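Local coordinates for methyltransferase-like protein 5 (Pyrococcus horikoshii, PDB 1WY7) that probably transfers methyl groups from S-adenosylmethionine to RNA, and binds the product S-adenosyl-L-homocysteine, at residues C77-D81 / K82-D86; P152-R155 / R156-K160. All blocks are in the same frame, centred on the assembly; numbering follows the deposited sequence.

Interaction 1 of 2, residues C77-D81 / K82-D86. With SAH (S-adenosyl-L-homocysteine), chain E.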
# COMPACT_ATOMS: atom_id res chain seq x y z
N CYS A 77 -4.93 5.83 -7.65
CA CYS A 77 -5.47 4.76 -6.84
C CYS A 77 -5.98 3.61 -7.69
O CYS A 77 -6.88 3.77 -8.52
CB CYS A 77 -6.60 5.34 -5.98
SG CYS A 77 -6.10 6.86 -5.11
N VAL A 78 -5.37 2.44 -7.50
CA VAL A 78 -5.75 1.24 -8.25
C VAL A 78 -6.49 0.33 -7.30
O VAL A 78 -5.94 -0.12 -6.31
CB VAL A 78 -4.52 0.49 -8.79
CG1 VAL A 78 -4.98 -0.75 -9.54
CG2 VAL A 78 -3.71 1.39 -9.72
N GLU A 79 -7.75 0.07 -7.63
CA GLU A 79 -8.61 -0.77 -6.80
C GLU A 79 -9.64 -1.49 -7.67
O GLU A 79 -10.29 -0.87 -8.51
CB GLU A 79 -9.31 0.12 -5.77
CG GLU A 79 -10.45 -0.52 -5.02
CD GLU A 79 -10.00 -1.73 -4.24
OE1 GLU A 79 -9.03 -1.63 -3.46
OE2 GLU A 79 -10.63 -2.79 -4.40
N VAL A 80 -9.81 -2.79 -7.45
CA VAL A 80 -10.75 -3.59 -8.24
C VAL A 80 -12.20 -3.47 -7.79
O VAL A 80 -13.12 -3.72 -8.58
CB VAL A 80 -10.38 -5.09 -8.22
CG1 VAL A 80 -10.62 -5.66 -6.83
CG2 VAL A 80 -11.19 -5.86 -9.27
N ASP A 81 -12.42 -3.10 -6.54
CA ASP A 81 -13.76 -3.02 -6.00
C ASP A 81 -14.38 -1.62 -5.92
O ASP A 81 -13.96 -0.78 -5.12
CB ASP A 81 -13.78 -3.68 -4.63
CG ASP A 81 -15.17 -3.76 -4.03
OD1 ASP A 81 -15.30 -4.22 -2.88
OD2 ASP A 81 -16.15 -3.37 -4.71
N LYS A 82 -15.39 -1.39 -6.75
CA LYS A 82 -16.10 -0.11 -6.81
C LYS A 82 -16.60 0.35 -5.44
O LYS A 82 -16.53 1.54 -5.11
CB LYS A 82 -17.29 -0.22 -7.77
CG LYS A 82 -18.28 0.94 -7.72
CD LYS A 82 -17.61 2.30 -7.94
CE LYS A 82 -18.64 3.40 -8.25
NZ LYS A 82 -19.76 3.45 -7.26
N GLU A 83 -17.12 -0.58 -4.65
CA GLU A 83 -17.63 -0.26 -3.32
C GLU A 83 -16.56 0.32 -2.40
O GLU A 83 -16.86 1.08 -1.48
CB GLU A 83 -18.24 -1.49 -2.68
CG GLU A 83 -19.57 -1.89 -3.30
CD GLU A 83 -19.98 -3.29 -2.89
OE1 GLU A 83 -19.44 -4.26 -3.46
OE2 GLU A 83 -20.84 -3.40 -1.98
N ALA A 84 -15.31 -0.06 -2.65
CA ALA A 84 -14.20 0.45 -1.86
C ALA A 84 -13.89 1.85 -2.37
O ALA A 84 -13.57 2.74 -1.59
CB ALA A 84 -12.98 -0.47 -2.02
N VAL A 85 -14.00 2.04 -3.68
CA VAL A 85 -13.74 3.33 -4.29
C VAL A 85 -14.70 4.40 -3.76
O VAL A 85 -14.32 5.55 -3.62
CB VAL A 85 -13.84 3.23 -5.83
CG1 VAL A 85 -13.63 4.60 -6.49
CG2 VAL A 85 -12.79 2.25 -6.33
N ASP A 86 -15.94 4.01 -3.45
CA ASP A 86 -16.90 4.97 -2.91
C ASP A 86 -16.35 5.59 -1.63
O ASP A 86 -16.43 6.80 -1.43
CB ASP A 86 -18.25 4.31 -2.60
CG ASP A 86 -18.93 3.74 -3.83
OD1 ASP A 86 -18.92 4.41 -4.89
OD2 ASP A 86 -19.50 2.63 -3.73
N SAH E . -7.58 -0.03 3.00
CA SAH E . -6.17 -0.36 2.69
CB SAH E . -6.19 -1.40 1.55
CG SAH E . -6.22 -2.73 2.22
SD SAH E . -6.31 -4.29 1.33
C SAH E . -5.48 0.94 2.37
O SAH E . -6.01 2.02 2.78
OXT SAH E . -4.42 0.81 1.68
C5' SAH E . -5.85 -3.96 -0.36
C4' SAH E . -6.95 -3.85 -1.43
O4' SAH E . -6.60 -4.69 -2.55
C3' SAH E . -8.33 -4.37 -1.05
O3' SAH E . -9.10 -3.18 -0.80
C2' SAH E . -8.88 -5.08 -2.31
O2' SAH E . -10.18 -4.83 -2.78
C1' SAH E . -7.76 -4.84 -3.33
N9 SAH E . -7.56 -5.93 -4.27
C8 SAH E . -7.59 -7.30 -4.08
N7 SAH E . -7.34 -8.00 -5.16
C5 SAH E . -7.12 -7.03 -6.14
C6 SAH E . -6.79 -7.10 -7.52
N6 SAH E . -6.62 -8.27 -8.16
N1 SAH E . -6.64 -5.93 -8.24
C2 SAH E . -6.81 -4.76 -7.60
N3 SAH E . -7.12 -4.56 -6.29
C4 SAH E . -7.26 -5.75 -5.61
O HOH W 1 -15.71 -3.31 -9.20
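The carboxyl end of strand 74-79 leads through a short turn into helix 82-91, and here Glu79 takes hold of the ribose of S-adenosyl-L-homocysteine while Asp81 caps the helix. Each carboxylate oxygen of Glu79 meets one sugar hydroxyl: O2' donates to OE2 at 2.6 Å and O3' to OE1 at 3.1 Å. A glutamate suits the place because its two oxygens match the spacing of a vicinal diol. The chain, bent at chi2 (60°), brings OE2 back to Asp81 N, from which it accepts a hydrogen bond of 2.8 Å through its anti lone pair, while Gly59 N binds OE1; the carboxylate is thus fixed in its rotation. Replacing Glu79 by an alanine is likely to leave both ribose hydroxyls and Asp81 N without their acceptor and to open a gap beside Ala84 and Val85, whose CB and CG2 each lie 3.9 Å from Glu79 CG. Val80 lays CG1 against the adenine, 3.6 Å from C4. At the N-cap, Asp81 OD2 accepts a hydrogen bond from Glu83 N at 3.0 Å, from above the carboxylate plane, while Gln27 holds OD1. The carbonyl oxygen of Asp81 serves two amides, Val85 N in the carbonyl plane and Ala84 N from above it. Glu83 OE1 stands 3.6 Å from Asp81 OD2, a crowding of like charge that its salt bridge to Lys22 probably offsets. An acidic residue ending the second strand and gripping the ribose diol is the hallmark of the Rossmann-like fold of class I methyltransferases.

Interaction 2 of 2, residues P152-R155 / R156-K160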
# COMPACT_ATOMS: atom_id res chain seq x y z
N PRO A 152 9.46 -16.39 7.67
CA PRO A 152 10.65 -16.90 6.99
C PRO A 152 10.42 -17.24 5.51
O PRO A 152 11.18 -16.81 4.64
CB PRO A 152 11.03 -18.13 7.80
CG PRO A 152 10.49 -17.83 9.16
CD PRO A 152 9.16 -17.20 8.86
N GLU A 153 9.38 -18.01 5.22
CA GLU A 153 9.08 -18.40 3.84
C GLU A 153 8.78 -17.18 2.97
O GLU A 153 9.28 -17.05 1.85
CB GLU A 153 7.88 -19.34 3.78
CG GLU A 153 7.70 -20.25 4.99
CD GLU A 153 6.97 -19.56 6.15
OE1 GLU A 153 5.81 -19.14 5.95
OE2 GLU A 153 7.55 -19.46 7.25
N VAL A 154 7.95 -16.29 3.49
CA VAL A 154 7.60 -15.09 2.74
C VAL A 154 8.84 -14.23 2.48
O VAL A 154 9.06 -13.80 1.34
CB VAL A 154 6.53 -14.26 3.49
CG1 VAL A 154 6.17 -13.01 2.68
CG2 VAL A 154 5.29 -15.11 3.70
N ARG A 155 9.64 -14.00 3.51
CA ARG A 155 10.85 -13.19 3.36
C ARG A 155 11.77 -13.77 2.29
O ARG A 155 12.31 -13.03 1.45
CB ARG A 155 11.60 -13.12 4.69
CG ARG A 155 10.82 -12.43 5.79
CD ARG A 155 11.55 -12.39 7.12
NE ARG A 155 11.07 -11.27 7.92
CZ ARG A 155 11.50 -10.97 9.15
NH1 ARG A 155 10.99 -9.92 9.78
NH2 ARG A 155 12.42 -11.72 9.75
N ARG A 156 11.96 -15.09 2.32
CA ARG A 156 12.80 -15.77 1.33
C ARG A 156 12.25 -15.53 -0.07
O ARG A 156 12.98 -15.19 -0.99
CB ARG A 156 12.83 -17.28 1.61
CG ARG A 156 13.45 -18.09 0.47
CD ARG A 156 13.34 -19.61 0.67
NE ARG A 156 14.15 -20.08 1.80
CZ ARG A 156 14.45 -21.35 2.03
NH1 ARG A 156 15.19 -21.68 3.08
NH2 ARG A 156 14.02 -22.31 1.20
N PHE A 157 10.94 -15.70 -0.22
CA PHE A 157 10.31 -15.49 -1.52
C PHE A 157 10.44 -14.05 -2.01
O PHE A 157 10.88 -13.81 -3.14
CB PHE A 157 8.84 -15.90 -1.50
CG PHE A 157 8.05 -15.41 -2.69
CD1 PHE A 157 7.24 -14.28 -2.60
CD2 PHE A 157 8.16 -16.05 -3.92
CE1 PHE A 157 6.54 -13.81 -3.72
CE2 PHE A 157 7.47 -15.59 -5.04
CZ PHE A 157 6.66 -14.47 -4.93
N ILE A 158 10.04 -13.10 -1.17
CA ILE A 158 10.12 -11.70 -1.55
C ILE A 158 11.52 -11.30 -2.01
O ILE A 158 11.68 -10.59 -3.00
CB ILE A 158 9.69 -10.80 -0.37
CG1 ILE A 158 8.21 -11.03 -0.08
CG2 ILE A 158 9.93 -9.33 -0.71
CD1 ILE A 158 7.28 -10.47 -1.13
N GLU A 159 12.52 -11.76 -1.28
CA GLU A 159 13.90 -11.43 -1.61
C GLU A 159 14.28 -12.03 -2.97
O GLU A 159 14.92 -11.38 -3.80
CB GLU A 159 14.83 -11.97 -0.52
CG GLU A 159 15.99 -11.05 -0.18
CD GLU A 159 15.56 -9.80 0.57
OE1 GLU A 159 16.06 -8.72 0.22
OE2 GLU A 159 14.74 -9.89 1.52
N LYS A 160 13.87 -13.28 -3.20
CA LYS A 160 14.15 -13.97 -4.46
C LYS A 160 13.34 -13.43 -5.63
O LYS A 160 13.87 -13.20 -6.71
CB LYS A 160 13.90 -15.48 -4.33
CG LYS A 160 15.09 -16.27 -3.80
CD LYS A 160 14.84 -17.78 -3.79
CE LYS A 160 13.79 -18.18 -2.77
NZ LYS A 160 13.61 -19.66 -2.65
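The Phe157 ring is met at its edge, near its own plane, by the carbonyl oxygen of Val154; further along the same helix the ring of Phe161 meets it, the planes at about 40°, and from helix 131-140 Arg131 touches it. With CG anti to the backbone N (chi1 166°), the ring leads away from the preceding turn, and it is CB that rests on that turn, 3.5 Å from Val154 O. The guanidinium of Arg155 likewise leaves the turn: its chain runs extended from CG to NE and ends in a salt bridge to Asp196 on strand 191-202, an arginine being long enough to reach the sheet from the helix flank. Val154 and Ile158, one turn apart, run alongside each other in the same direction, with CG1 of Val154 4.0 Å from CG1 of Ile158. Ile158 CG1 also closes on Val154 O at 3.2 Å. Branched aliphatic residues suit this stripe, since both side chains touch His148 of strand 143-149 and Ile158 reaches Tyr198, Phe200 and Leu134. Beneath them runs the backbone ladder: Ile158 N gives Val154 O a straight bond of 2.8 Å, nearly along the C=O axis, and Phe157 N bonds to Glu153 O at 3.0 Å. Arg156 N meets Pro152 O at 3.0 Å; proline fits the first turn, where its nitrogen needs no i-4 acceptor. Exposed Glu153 pairs with Lys151. An apolar stripe against the sheet, flanked by charged residues, some reaching over to the sheet, is typical of an amphipathic alpha-helix in an alpha/beta fold.

How the interactions relate
Both contacts are local, each within one continuous run of chain, but they serve different parts of the same seven-stranded fold. Interaction 1 lies in the beta-alpha-beta unit of strands 74-79 and 99-103, at the pocket for S-adenosyl-L-homocysteine, which Gln27, Val62, Asp105 and Val106 help to complete. Interaction 2 lies later in the chain, in helix 152-164, packed on strands 143-149, 167-179 and 191-202 and far from that pocket. The centres of interaction 1 and interaction 2 are about 29 Å apart, and their nearest atoms about 18 Å, on opposite sides of the chain's centre. They do not touch; each borders the central sheet, interaction 1 at a strand end and interaction 2 on a helix packed against it.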